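Local structure of initiator protein NS1 (Human bocavirus, 4KW3) at residues A[9-13]-A[101-105]; A[16-22]-A[114-120]; A[85-89]-A[136-141]; A[142-146]-A[169-173]. The protein probably binds the viral replication origin and nicks one DNA strand to start rolling-circle replication, this chain being the N-terminal origin-recognition and nuclease domain. All blocks are in the same frame, centred on the assembly; numbering follows the deposited sequence.

Contact 1 (A[9-13]-A[101-105]); sequences RAFSQ and CDIIV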
loop_
_atom_site.group_PDB
_atom_site.type_symbol
_atom_site.label_atom_id
_atom_site.label_comp_id
_atom_site.label_asym_id
_atom_site.label_seq_id
_atom_site.Cartn_x
_atom_site.Cartn_y
_atom_site.Cartn_z
ATOM N N ARG A 9 12.968 -14.813 -2.297
ATOM C CA ARG A 9 12.949 -16.222 -2.702
ATOM C C ARG A 9 12.200 -17.107 -1.737
ATOM O O ARG A 9 11.934 -18.278 -2.027
ATOM C CB ARG A 9 14.369 -16.748 -2.884
ATOM C CG ARG A 9 15.055 -16.224 -4.116
ATOM C CD ARG A 9 16.547 -16.551 -4.148
ATOM N NE ARG A 9 17.122 -15.993 -5.376
ATOM C CZ ARG A 9 17.044 -16.575 -6.573
ATOM N NH1 ARG A 9 16.442 -17.753 -6.711
ATOM N NH2 ARG A 9 17.577 -15.985 -7.629
ATOM N N ALA A 10 11.824 -16.526 -0.605
ATOM C CA ALA A 10 11.192 -17.278 0.460
ATOM C C ALA A 10 10.187 -16.436 1.242
ATOM O O ALA A 10 10.405 -15.240 1.466
ATOM C CB ALA A 10 12.266 -17.820 1.384
ATOM N N PHE A 11 9.117 -17.068 1.712
ATOM C CA PHE A 11 8.097 -16.334 2.455
ATOM C C PHE A 11 7.524 -17.150 3.615
ATOM O O PHE A 11 6.886 -18.167 3.386
ATOM C CB PHE A 11 6.956 -15.883 1.525
ATOM C CG PHE A 11 6.198 -14.686 2.042
ATOM C CD1 PHE A 11 5.259 -14.826 3.064
ATOM C CD2 PHE A 11 6.439 -13.410 1.515
ATOM C CE1 PHE A 11 4.574 -13.726 3.562
ATOM C CE2 PHE A 11 5.742 -12.305 1.985
ATOM C CZ PHE A 11 4.807 -12.464 3.025
ATOM N N SER A 12 7.727 -16.666 4.846
ATOM C CA SER A 12 7.288 -17.352 6.071
ATOM C C SER A 12 5.823 -17.756 6.095
ATOM O O SER A 12 4.938 -16.946 5.808
ATOM C CB SER A 12 7.558 -16.468 7.287
ATOM O OG SER A 12 8.944 -16.381 7.543
ATOM N N GLN A 13 5.568 -19.001 6.486
ATOM C CA GLN A 13 4.201 -19.505 6.594
ATOM C C GLN A 13 3.796 -19.659 8.078
ATOM O O GLN A 13 4.662 -19.713 8.954
ATOM C CB GLN A 13 4.059 -20.818 5.809
ATOM C CG GLN A 13 4.223 -20.687 4.295
ATOM C CD GLN A 13 2.934 -20.933 3.541
ATOM O OE1 GLN A 13 1.913 -20.267 3.769
ATOM N NE2 GLN A 13 2.965 -21.914 2.644
ATOM N N CYS A 101 9.122 -12.371 10.654
ATOM C CA CYS A 101 8.021 -12.431 9.704
ATOM C C CYS A 101 8.425 -11.932 8.328
ATOM O O CYS A 101 9.421 -11.248 8.169
ATOM C CB CYS A 101 6.873 -11.573 10.207
ATOM S SG CYS A 101 7.416 -9.912 10.538
ATOM N N ASP A 102 7.634 -12.268 7.325
ATOM C CA ASP A 102 7.809 -11.652 6.032
ATOM C C ASP A 102 6.609 -10.776 5.753
ATOM O O ASP A 102 5.470 -11.146 6.076
ATOM C CB ASP A 102 8.015 -12.696 4.933
ATOM C CG ASP A 102 9.387 -13.354 5.001
ATOM O OD1 ASP A 102 10.385 -12.638 4.755
ATOM O OD2 ASP A 102 9.467 -14.583 5.261
ATOM N N ILE A 103 6.868 -9.599 5.190
ATOM C CA ILE A 103 5.798 -8.642 4.927
ATOM C C ILE A 103 5.967 -7.984 3.558
ATOM O O ILE A 103 7.020 -7.414 3.260
ATOM C CB ILE A 103 5.773 -7.529 6.007
ATOM C CG1 ILE A 103 5.547 -8.136 7.398
ATOM C CG2 ILE A 103 4.699 -6.472 5.685
ATOM C CD1 ILE A 103 5.910 -7.218 8.523
ATOM N N ILE A 104 4.927 -8.067 2.731
ATOM C CA ILE A 104 4.837 -7.237 1.533
ATOM C C ILE A 104 3.625 -6.304 1.658
ATOM O O ILE A 104 2.547 -6.734 2.104
ATOM C CB ILE A 104 4.718 -8.071 0.266
ATOM C CG1 ILE A 104 5.987 -8.918 0.076
ATOM C CG2 ILE A 104 4.429 -7.150 -0.954
ATOM C CD1 ILE A 104 5.843 -10.058 -0.959
ATOM N N VAL A 105 3.812 -5.032 1.296
ATOM C CA VAL A 105 2.725 -4.057 1.287
ATOM C C VAL A 105 2.755 -3.325 -0.046
ATOM O O VAL A 105 3.825 -2.954 -0.547
ATOM C CB VAL A 105 2.786 -3.033 2.488
ATOM C CG1 VAL A 105 1.708 -1.958 2.367
ATOM C CG2 VAL A 105 2.622 -3.724 3.819
HETATM O O HOH W 1 11.986 -13.507 2.932
#
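The Phe11 ring lies with one face on Asp102: CB of Asp102 sits 3.6 Å from the ring centroid, almost straight above it, in a CH-pi contact. At the ring's edge, in its plane, is CG1 of Ile104, and Ile104 CD1 comes within 3.7 Å of Phe11 CE2. In this way the N-terminal loop before strand 15-21 closes over residues 102-104 of strand 101-109, a member of the central sheet of the nuclease domain. Phe11 CG stands opposite the backbone N (chi1 -156°), which carries the ring in over the strand, where Pro204 and Leu205 of helix 204-212 also meet it. The carboxylate of Asp102, its plane turned 42° from that of the ring, does the polar work. Its OD2 accepts two bonds from one residue: Ser12 N at 2.7 Å, nearly straight at 162° and arriving on the anti side, and Ser12 OG at 3.0 Å, coming from above the carboxylate plane. The other oxygen, OD1, takes a bond from Asn248 ND2, and bonds to both oxygens probably fix the carboxylate's rotation. A water adds one more, donating to Asp102 OD1 at 2.6 Å and to Ala10 O at 2.8 Å.

Contact 2 (A[16-22]-A[114-120]); sequences FTYVFKF and LHCHIIV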
loop_
_atom_site.group_PDB
_atom_site.type_symbol
_atom_site.label_atom_id
_atom_site.label_comp_id
_atom_site.label_asym_id
_atom_site.label_seq_id
_atom_site.Cartn_x
_atom_site.Cartn_y
_atom_site.Cartn_z
ATOM N N PHE A 16 -1.012 -14.655 5.290
ATOM C CA PHE A 16 -2.366 -14.154 5.110
ATOM C C PHE A 16 -2.332 -12.841 4.351
ATOM O O PHE A 16 -1.335 -12.109 4.391
ATOM C CB PHE A 16 -3.057 -14.008 6.474
ATOM C CG PHE A 16 -3.137 -15.296 7.227
ATOM C CD1 PHE A 16 -2.088 -15.698 8.053
ATOM C CD2 PHE A 16 -4.242 -16.147 7.067
ATOM C CE1 PHE A 16 -2.144 -16.920 8.727
ATOM C CE2 PHE A 16 -4.308 -17.365 7.741
ATOM C CZ PHE A 16 -3.257 -17.749 8.574
ATOM N N THR A 17 -3.415 -12.554 3.648
ATOM C CA THR A 17 -3.493 -11.339 2.845
ATOM C C THR A 17 -4.671 -10.474 3.289
ATOM O O THR A 17 -5.810 -10.960 3.427
ATOM C CB THR A 17 -3.570 -11.683 1.343
ATOM O OG1 THR A 17 -2.410 -12.448 0.980
ATOM C CG2 THR A 17 -3.647 -10.398 0.464
ATOM N N TYR A 18 -4.388 -9.202 3.556
ATOM C CA TYR A 18 -5.433 -8.256 3.958
ATOM C C TYR A 18 -5.581 -7.112 2.953
ATOM O O TYR A 18 -4.634 -6.761 2.230
ATOM C CB TYR A 18 -5.121 -7.647 5.325
ATOM C CG TYR A 18 -5.039 -8.632 6.476
ATOM C CD1 TYR A 18 -3.855 -9.300 6.766
ATOM C CD2 TYR A 18 -6.138 -8.864 7.293
ATOM C CE1 TYR A 18 -3.770 -10.175 7.838
ATOM C CE2 TYR A 18 -6.070 -9.743 8.341
ATOM C CZ TYR A 18 -4.883 -10.402 8.616
ATOM O OH TYR A 18 -4.831 -11.296 9.678
ATOM N N VAL A 19 -6.766 -6.512 2.934
ATOM C CA VAL A 19 -6.961 -5.276 2.202
ATOM C C VAL A 19 -7.422 -4.182 3.154
ATOM O O VAL A 19 -8.461 -4.303 3.815
ATOM C CB VAL A 19 -7.973 -5.406 1.045
ATOM C CG1 VAL A 19 -8.150 -4.029 0.370
ATOM C CG2 VAL A 19 -7.479 -6.403 0.037
ATOM N N PHE A 20 -6.628 -3.117 3.210
ATOM C CA PHE A 20 -6.955 -1.928 3.975
ATOM C C PHE A 20 -7.519 -0.877 3.028
ATOM O O PHE A 20 -6.924 -0.610 1.999
ATOM C CB PHE A 20 -5.697 -1.379 4.662
ATOM C CG PHE A 20 -5.847 0.040 5.140
ATOM C CD1 PHE A 20 -6.443 0.312 6.363
ATOM C CD2 PHE A 20 -5.407 1.104 4.359
ATOM C CE1 PHE A 20 -6.598 1.615 6.798
ATOM C CE2 PHE A 20 -5.558 2.412 4.794
ATOM C CZ PHE A 20 -6.149 2.667 6.019
ATOM N N LYS A 21 -8.678 -0.312 3.359
ATOM C CA LYS A 21 -9.279 0.794 2.602
ATOM C C LYS A 21 -9.119 2.092 3.390
ATOM O O LYS A 21 -9.549 2.168 4.537
ATOM C CB LYS A 21 -10.773 0.557 2.403
ATOM C CG LYS A 21 -11.195 0.097 1.034
ATOM C CD LYS A 21 -12.706 0.312 0.832
ATOM C CE LYS A 21 -13.563 -0.705 1.609
ATOM N NZ LYS A 21 -14.079 -1.836 0.769
ATOM N N PHE A 22 -8.505 3.114 2.802
ATOM C CA PHE A 22 -8.441 4.412 3.473
ATOM C C PHE A 22 -9.869 4.972 3.721
ATOM O O PHE A 22 -10.632 5.214 2.788
ATOM C CB PHE A 22 -7.596 5.393 2.657
ATOM C CG PHE A 22 -7.188 6.605 3.427
ATOM C CD1 PHE A 22 -8.024 7.699 3.512
ATOM C CD2 PHE A 22 -5.974 6.643 4.085
ATOM C CE1 PHE A 22 -7.651 8.809 4.241
ATOM C CE2 PHE A 22 -5.596 7.753 4.810
ATOM C CZ PHE A 22 -6.439 8.836 4.887
ATOM N N LEU A 114 -8.828 3.925 -2.348
ATOM C CA LEU A 114 -7.418 4.045 -2.027
ATOM C C LEU A 114 -7.056 2.909 -1.058
ATOM O O LEU A 114 -7.385 2.958 0.128
ATOM C CB LEU A 114 -7.156 5.413 -1.381
ATOM C CG LEU A 114 -5.755 5.644 -0.814
ATOM C CD1 LEU A 114 -4.731 5.498 -1.926
ATOM C CD2 LEU A 114 -5.639 7.030 -0.158
ATOM N N HIS A 115 -6.388 1.873 -1.548
ATOM C CA HIS A 115 -6.146 0.745 -0.664
ATOM C C HIS A 115 -4.713 0.240 -0.579
ATOM O O HIS A 115 -3.872 0.565 -1.396
ATOM C CB HIS A 115 -7.139 -0.403 -0.934
ATOM C CG HIS A 115 -7.191 -0.855 -2.351
ATOM N ND1 HIS A 115 -8.382 -1.113 -2.994
ATOM C CD2 HIS A 115 -6.211 -1.142 -3.237
ATOM C CE1 HIS A 115 -8.131 -1.498 -4.234
ATOM N NE2 HIS A 115 -6.821 -1.533 -4.405
ATOM N N CYS A 116 -4.448 -0.550 0.449
ATOM C CA CYS A 116 -3.205 -1.284 0.524
ATOM C C CYS A 116 -3.500 -2.775 0.608
ATOM O O CYS A 116 -4.417 -3.197 1.325
ATOM C CB CYS A 116 -2.437 -0.882 1.764
ATOM S SG CYS A 116 -1.737 0.721 1.642
ATOM N N HIS A 117 -2.710 -3.565 -0.109
ATOM C CA HIS A 117 -2.692 -5.007 0.086
ATOM C C HIS A 117 -1.505 -5.306 0.974
ATOM O O HIS A 117 -0.417 -4.717 0.788
ATOM C CB HIS A 117 -2.528 -5.742 -1.231
ATOM C CG HIS A 117 -3.713 -5.636 -2.130
ATOM N ND1 HIS A 117 -4.682 -6.622 -2.199
ATOM C CD2 HIS A 117 -4.097 -4.658 -2.987
ATOM C CE1 HIS A 117 -5.604 -6.257 -3.072
ATOM N NE2 HIS A 117 -5.274 -5.070 -3.560
ATOM N N ILE A 118 -1.732 -6.173 1.960
ATOM C CA ILE A 118 -0.680 -6.621 2.863
ATOM C C ILE A 118 -0.600 -8.139 2.823
ATOM O O ILE A 118 -1.576 -8.824 3.118
ATOM C CB ILE A 118 -0.987 -6.215 4.322
ATOM C CG1 ILE A 118 -1.247 -4.715 4.415
ATOM C CG2 ILE A 118 0.120 -6.657 5.287
ATOM C CD1 ILE A 118 -2.688 -4.366 4.626
ATOM N N ILE A 119 0.559 -8.667 2.460
ATOM C CA ILE A 119 0.807 -10.089 2.646
ATOM C C ILE A 119 1.745 -10.225 3.837
ATOM O O ILE A 119 2.851 -9.683 3.841
ATOM C CB ILE A 119 1.442 -10.765 1.403
ATOM C CG1 ILE A 119 0.656 -10.437 0.137
ATOM C CG2 ILE A 119 1.484 -12.262 1.584
ATOM C CD1 ILE A 119 1.387 -10.797 -1.107
ATOM N N VAL A 120 1.294 -10.938 4.856
ATOM C CA VAL A 120 2.100 -11.119 6.047
ATOM C C VAL A 120 2.109 -12.580 6.517
ATOM O O VAL A 120 1.073 -13.275 6.511
ATOM C CB VAL A 120 1.627 -10.179 7.162
ATOM C CG1 VAL A 120 0.106 -10.286 7.359
ATOM C CG2 VAL A 120 2.381 -10.457 8.436
#
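Seven backbone hydrogen bonds join 16-22 to 114-120, which run antiparallel with axes 4.7 Å apart and 159° between their directions. Phe16 pairs with Val120, Tyr18 with Ile118 and Phe20 with Cys116, each a hydrogen-bonded pair with bonds both ways; a representative one is Tyr18 N to Ile118 O, 2.9 Å. The ladder ends where Phe22 N, already past the strand, meets Leu114 O nearly along the C=O axis. In between, Thr17 and Val19 each bring a CA-H against a carbonyl oxygen of the partner strand, Thr17 CA lying 3.2 Å from Ile118 O.

Apolar contacts run along both faces. Beneath helices 74-94 and 134-149, Val120 CG1 comes up at the edge of the Tyr18 ring, 3.9 Å from CE1, while Ile118 CD1 reaches the CB atoms of both Tyr18 and Phe20. Leu114 CD2 lies beside Phe22 CB at 3.8 Å. On the other face Val19 stands side by side with His117: CG1 is trans to the backbone N (chi1 178°), which puts CG2 on the N side, 3.6 Å from His117 ND1, and lets CG1 touch His115 CB.

Two side-chain hydrogen bonds leave the pair, Tyr18 OH with Ala130 O and Thr17 OG1 with Thr201 OG1.

With Glu108 close to His115 and Tyr211 close to His117, the histidine face is the probable divalent-metal and nicking site: His115-Cys116-His117 matches the RCR-2 motif, the HUH signature that in this family of nucleases binds the metal.

Contact 3 (A[85-89]-A[136-141]); sequences ATTTL and QFYGLI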
loop_
_atom_site.group_PDB
_atom_site.type_symbol
_atom_site.label_atom_id
_atom_site.label_comp_id
_atom_site.label_asym_id
_atom_site.label_seq_id
_atom_site.Cartn_x
_atom_site.Cartn_y
_atom_site.Cartn_z
ATOM N N ALA A 85 2.787 -0.514 10.748
ATOM C CA ALA A 85 1.679 -1.065 11.512
ATOM C C ALA A 85 1.692 -2.601 11.518
ATOM O O ALA A 85 1.414 -3.217 12.554
ATOM C CB ALA A 85 0.350 -0.528 11.007
ATOM N N THR A 86 2.038 -3.199 10.377
ATOM C CA THR A 86 2.102 -4.654 10.235
ATOM C C THR A 86 3.206 -5.235 11.121
ATOM O O THR A 86 3.047 -6.289 11.742
ATOM C CB THR A 86 2.382 -5.087 8.771
ATOM O OG1 THR A 86 1.380 -4.564 7.892
ATOM C CG2 THR A 86 2.389 -6.596 8.650
ATOM N N THR A 87 4.331 -4.538 11.141
ATOM C CA THR A 87 5.457 -4.846 12.006
ATOM C C THR A 87 5.015 -4.792 13.458
ATOM O O THR A 87 5.294 -5.704 14.239
ATOM C CB THR A 87 6.607 -3.842 11.764
ATOM O OG1 THR A 87 7.209 -4.126 10.493
ATOM C CG2 THR A 87 7.643 -3.979 12.798
ATOM N N THR A 88 4.335 -3.710 13.821
ATOM C CA THR A 88 3.788 -3.593 15.158
ATOM C C THR A 88 2.836 -4.761 15.460
ATOM O O THR A 88 2.905 -5.348 16.548
ATOM C CB THR A 88 3.073 -2.253 15.353
ATOM O OG1 THR A 88 3.998 -1.186 15.109
ATOM C CG2 THR A 88 2.502 -2.129 16.788
ATOM N N LEU A 89 1.976 -5.105 14.493
ATOM C CA LEU A 89 1.040 -6.221 14.651
ATOM C C LEU A 89 1.756 -7.520 14.979
ATOM O O LEU A 89 1.423 -8.169 15.975
ATOM C CB LEU A 89 0.200 -6.435 13.401
ATOM C CG LEU A 89 -0.701 -7.687 13.462
ATOM C CD1 LEU A 89 -1.887 -7.526 14.391
ATOM C CD2 LEU A 89 -1.195 -8.051 12.074
ATOM N N GLN A 136 -7.963 -5.023 15.163
ATOM C CA GLN A 136 -6.713 -4.676 15.804
ATOM C C GLN A 136 -5.734 -4.128 14.764
ATOM O O GLN A 136 -5.113 -3.083 14.972
ATOM C CB GLN A 136 -6.146 -5.917 16.492
ATOM C CG GLN A 136 -4.812 -5.750 17.173
ATOM C CD GLN A 136 -4.169 -7.083 17.535
ATOM O OE1 GLN A 136 -4.618 -8.148 17.101
ATOM N NE2 GLN A 136 -3.136 -7.031 18.370
ATOM N N PHE A 137 -5.621 -4.836 13.643
ATOM C CA PHE A 137 -4.725 -4.467 12.559
ATOM C C PHE A 137 -5.140 -3.100 12.021
ATOM O O PHE A 137 -4.299 -2.220 11.824
ATOM C CB PHE A 137 -4.767 -5.527 11.455
ATOM C CG PHE A 137 -3.566 -5.513 10.535
ATOM C CD1 PHE A 137 -2.598 -4.515 10.628
ATOM C CD2 PHE A 137 -3.410 -6.504 9.570
ATOM C CE1 PHE A 137 -1.488 -4.505 9.780
ATOM C CE2 PHE A 137 -2.321 -6.492 8.713
ATOM C CZ PHE A 137 -1.350 -5.496 8.822
ATOM N N TYR A 138 -6.440 -2.941 11.794
ATOM C CA TYR A 138 -7.035 -1.681 11.354
ATOM C C TYR A 138 -6.647 -0.524 12.280
ATOM O O TYR A 138 -6.285 0.560 11.811
ATOM C CB TYR A 138 -8.558 -1.811 11.317
ATOM C CG TYR A 138 -9.289 -0.662 10.645
ATOM C CD1 TYR A 138 -8.876 -0.165 9.411
ATOM C CD2 TYR A 138 -10.420 -0.097 11.232
ATOM C CE1 TYR A 138 -9.561 0.881 8.787
ATOM C CE2 TYR A 138 -11.102 0.938 10.628
ATOM C CZ TYR A 138 -10.667 1.430 9.410
ATOM O OH TYR A 138 -11.360 2.458 8.822
ATOM N N GLY A 139 -6.715 -0.758 13.587
ATOM C CA GLY A 139 -6.428 0.278 14.556
ATOM C C GLY A 139 -4.964 0.673 14.583
ATOM O O GLY A 139 -4.626 1.845 14.669
ATOM N N LEU A 140 -4.091 -0.317 14.505
ATOM C CA LEU A 140 -2.674 -0.069 14.414
ATOM C C LEU A 140 -2.337 0.738 13.147
ATOM O O LEU A 140 -1.480 1.623 13.177
ATOM C CB LEU A 140 -1.924 -1.393 14.413
ATOM C CG LEU A 140 -2.033 -2.238 15.681
ATOM C CD1 LEU A 140 -1.287 -3.558 15.483
ATOM C CD2 LEU A 140 -1.475 -1.490 16.855
ATOM N N ILE A 141 -3.003 0.421 12.035
ATOM C CA ILE A 141 -2.753 1.129 10.781
ATOM C C ILE A 141 -3.166 2.569 10.934
ATOM O O ILE A 141 -2.424 3.470 10.549
ATOM C CB ILE A 141 -3.495 0.518 9.585
ATOM C CG1 ILE A 141 -2.787 -0.758 9.123
ATOM C CG2 ILE A 141 -3.571 1.508 8.426
ATOM C CD1 ILE A 141 -3.592 -1.590 8.125
#
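Leu89 and Phe137 make the central contact. The CD2 methyl of Leu89 stands over the Phe137 ring, 3.7 Å from its centroid and 12° off the normal, a CH-pi contact in which the two side chains meet at about a right angle. Leu89 reaches the ring because its CG is turned opposite the backbone N (chi1 174°). The other methyl, CD1, touches the amide of Gln136, 3.9 Å from OE1. Leu140 inserts next to it: its CD1 meets Leu89 CA at 3.6 Å, and its CD2 reaches CG2 of Thr88. At the far end Ala85 lets the backbones close in. Its CB packs on CG1 of Ile141 at 3.7 Å, and the CA atoms of Ala85 and Ile141 are 5.0 Å apart. The hydroxyl of Thr86 lies in the plane of the Phe137 ring, at its edge.

Further out, these groups are positioned by bonds of their own. Thr86 OG1 bonds to Val82 O and Thr88 OG1 to Met84 O, both within helix 74-94. Phe137 makes an edge-to-face pair with Tyr18, which ties the ring to strand 15-21. The segments 85-89 and 136-141 pass with axes 8.9 Å apart and 133° between their directions; their helices, 74-94 and 134-149, pack on one face of the central beta-sheet, as in the HUH nuclease fold.

No hydrogen bond joins 85-89 to 136-141, where apolar and CH-pi contacts do the holding; a polar link between the helices comes one turn further along helix 74-94, where Lys93 NZ holds Gln136 OE1.

Contact 4 (A[142-146]-A[169-173]); sequences LAEII and LKKAE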
loop_
_atom_site.group_PDB
_atom_site.type_symbol
_atom_site.label_atom_id
_atom_site.label_comp_id
_atom_site.label_asym_id
_atom_site.label_seq_id
_atom_site.Cartn_x
_atom_site.Cartn_y
_atom_site.Cartn_z
ATOM N N LEU A 142 -4.355 2.776 11.498
ATOM C CA LEU A 142 -4.883 4.119 11.711
ATOM C C LEU A 142 -3.989 4.940 12.642
ATOM O O LEU A 142 -3.782 6.133 12.412
ATOM C CB LEU A 142 -6.321 4.069 12.234
ATOM C CG LEU A 142 -7.368 3.563 11.230
ATOM C CD1 LEU A 142 -8.721 3.267 11.909
ATOM C CD2 LEU A 142 -7.537 4.502 10.021
ATOM N N ALA A 143 -3.454 4.301 13.682
ATOM C CA ALA A 143 -2.562 4.987 14.619
ATOM C C ALA A 143 -1.351 5.584 13.885
ATOM O O ALA A 143 -0.970 6.726 14.153
ATOM C CB ALA A 143 -2.129 4.073 15.745
ATOM N N GLU A 144 -0.762 4.812 12.966
ATOM C CA GLU A 144 0.374 5.277 12.167
ATOM C C GLU A 144 0.049 6.445 11.223
ATOM O O GLU A 144 0.809 7.413 11.140
ATOM C CB GLU A 144 0.957 4.135 11.338
ATOM C CG GLU A 144 1.704 3.128 12.139
ATOM C CD GLU A 144 3.063 3.625 12.601
ATOM O OE1 GLU A 144 3.509 4.700 12.133
ATOM O OE2 GLU A 144 3.679 2.931 13.442
ATOM N N ILE A 145 -1.075 6.335 10.523
ATOM C CA ILE A 145 -1.561 7.381 9.639
ATOM C C ILE A 145 -1.831 8.677 10.415
ATOM O O ILE A 145 -1.343 9.743 10.053
ATOM C CB ILE A 145 -2.865 6.940 8.947
ATOM C CG1 ILE A 145 -2.603 5.763 8.006
ATOM C CG2 ILE A 145 -3.492 8.104 8.206
ATOM C CD1 ILE A 145 -3.851 5.164 7.392
ATOM N N ILE A 146 -2.590 8.560 11.499
ATOM C CA ILE A 146 -2.924 9.691 12.349
ATOM C C ILE A 146 -1.669 10.413 12.831
ATOM O O ILE A 146 -1.610 11.647 12.809
ATOM C CB ILE A 146 -3.794 9.213 13.540
ATOM C CG1 ILE A 146 -5.224 8.958 13.056
ATOM C CG2 ILE A 146 -3.784 10.213 14.713
ATOM C CD1 ILE A 146 -6.051 8.116 14.021
ATOM N N LEU A 169 -10.473 9.815 10.813
ATOM C CA LEU A 169 -9.505 8.799 11.185
ATOM C C LEU A 169 -9.566 8.443 12.676
ATOM O O LEU A 169 -9.509 7.271 13.045
ATOM C CB LEU A 169 -8.094 9.258 10.805
ATOM C CG LEU A 169 -7.848 9.453 9.304
ATOM C CD1 LEU A 169 -6.511 10.123 9.073
ATOM C CD2 LEU A 169 -7.908 8.136 8.563
ATOM N N LYS A 170 -9.648 9.459 13.532
ATOM C CA LYS A 170 -9.652 9.236 14.973
ATOM C C LYS A 170 -10.914 8.502 15.421
ATOM O O LYS A 170 -10.877 7.692 16.340
ATOM C CB LYS A 170 -9.483 10.555 15.751
ATOM C CG LYS A 170 -8.073 11.177 15.662
ATOM C CD LYS A 170 -7.876 12.316 16.655
ATOM C CE LYS A 170 -7.524 11.826 18.063
ATOM N NZ LYS A 170 -6.135 11.245 18.101
ATOM N N LYS A 171 -12.028 8.790 14.764
ATOM C CA LYS A 171 -13.285 8.133 15.079
ATOM C C LYS A 171 -13.202 6.667 14.664
ATOM O O LYS A 171 -13.583 5.763 15.422
ATOM C CB LYS A 171 -14.439 8.846 14.372
ATOM C CG LYS A 171 -15.778 8.184 14.531
ATOM C CD LYS A 171 -16.875 9.052 13.929
ATOM C CE LYS A 171 -18.193 8.295 13.815
ATOM N NZ LYS A 171 -18.208 7.382 12.634
ATOM N N ALA A 172 -12.686 6.445 13.458
ATOM C CA ALA A 172 -12.465 5.099 12.947
ATOM C C ALA A 172 -11.565 4.309 13.886
ATOM O O ALA A 172 -11.780 3.112 14.117
ATOM C CB ALA A 172 -11.842 5.155 11.553
ATOM N N GLU A 173 -10.561 4.993 14.425
ATOM C CA GLU A 173 -9.606 4.379 15.327
ATOM C C GLU A 173 -10.281 3.954 16.627
ATOM O O GLU A 173 -9.947 2.915 17.195
ATOM C CB GLU A 173 -8.441 5.324 15.617
ATOM C CG GLU A 173 -7.427 4.727 16.568
ATOM C CD GLU A 173 -6.367 5.705 17.010
ATOM O OE1 GLU A 173 -6.691 6.902 17.244
ATOM O OE2 GLU A 173 -5.208 5.256 17.134
#
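Glu173 N donates to Leu169 O at 2.9 Å within its own helix, and Leu142 CD1 rests against that same turn, 3.6 Å from Glu173 N. The same methyl also touches Ala172 CB, while the second branch, CD2, meets CD2 of Leu169 at 3.9 Å. Leu169 is shared by three residues of the opposite helix: besides Leu142, Ile145 brings its CG2 to CD1 of Leu169 at about a right angle, and Ile146 and Leu169 lie alongside each other, pointing opposite ways, CG1 of Ile146 3.7 Å from CB of Leu169. The axes of 142-146 and 169-173 run 9.7 Å apart at 158°, an antiparallel pairing of helices 134-149 and 160-177. Helix 134-149 itself packs on the central sheet, and Phe22 and Pro23, just after the first strand, also touch Leu169. Glu173 is buried here, its carboxylate oxygens facing carbon atoms of 142-146. With CG opposite its backbone N (chi1 179°) and the chain extended beyond, its carboxylate reaches across to the other helix. There OE1 lies 3.5 Å from Ile146 CD1, and OE2 lies 3.6 Å from Ala143 CB. Ile146 CD1 also lies by CG of Lys170.

How the contacts relate
From the N terminus, the loop 9-13 meets strand 101-109, so contact 1 closes a loop of 87 residues. Contact 2 follows, pairing strand 15-21 with strand 114-122 and enclosing 91. Contact 3 closes a shorter, 46-residue loop between helices 74-94 and 134-149. These three cross one another along the chain and all touch: contacts 1 and 2 share neighbouring strands of the sheet, with Ile104 O and Ile119 N probably hydrogen-bonded, while Thr86 of contact 3 meets both Ile103 and Ile118. Contact 4 comes afterwards in series, spanning 22 residues. It shares helix 134-149 with contact 3; Ile145 on Phe20 ties that helix to the sheet, and Leu169 of helix 160-177 meets Phe22 just after strand 15-21.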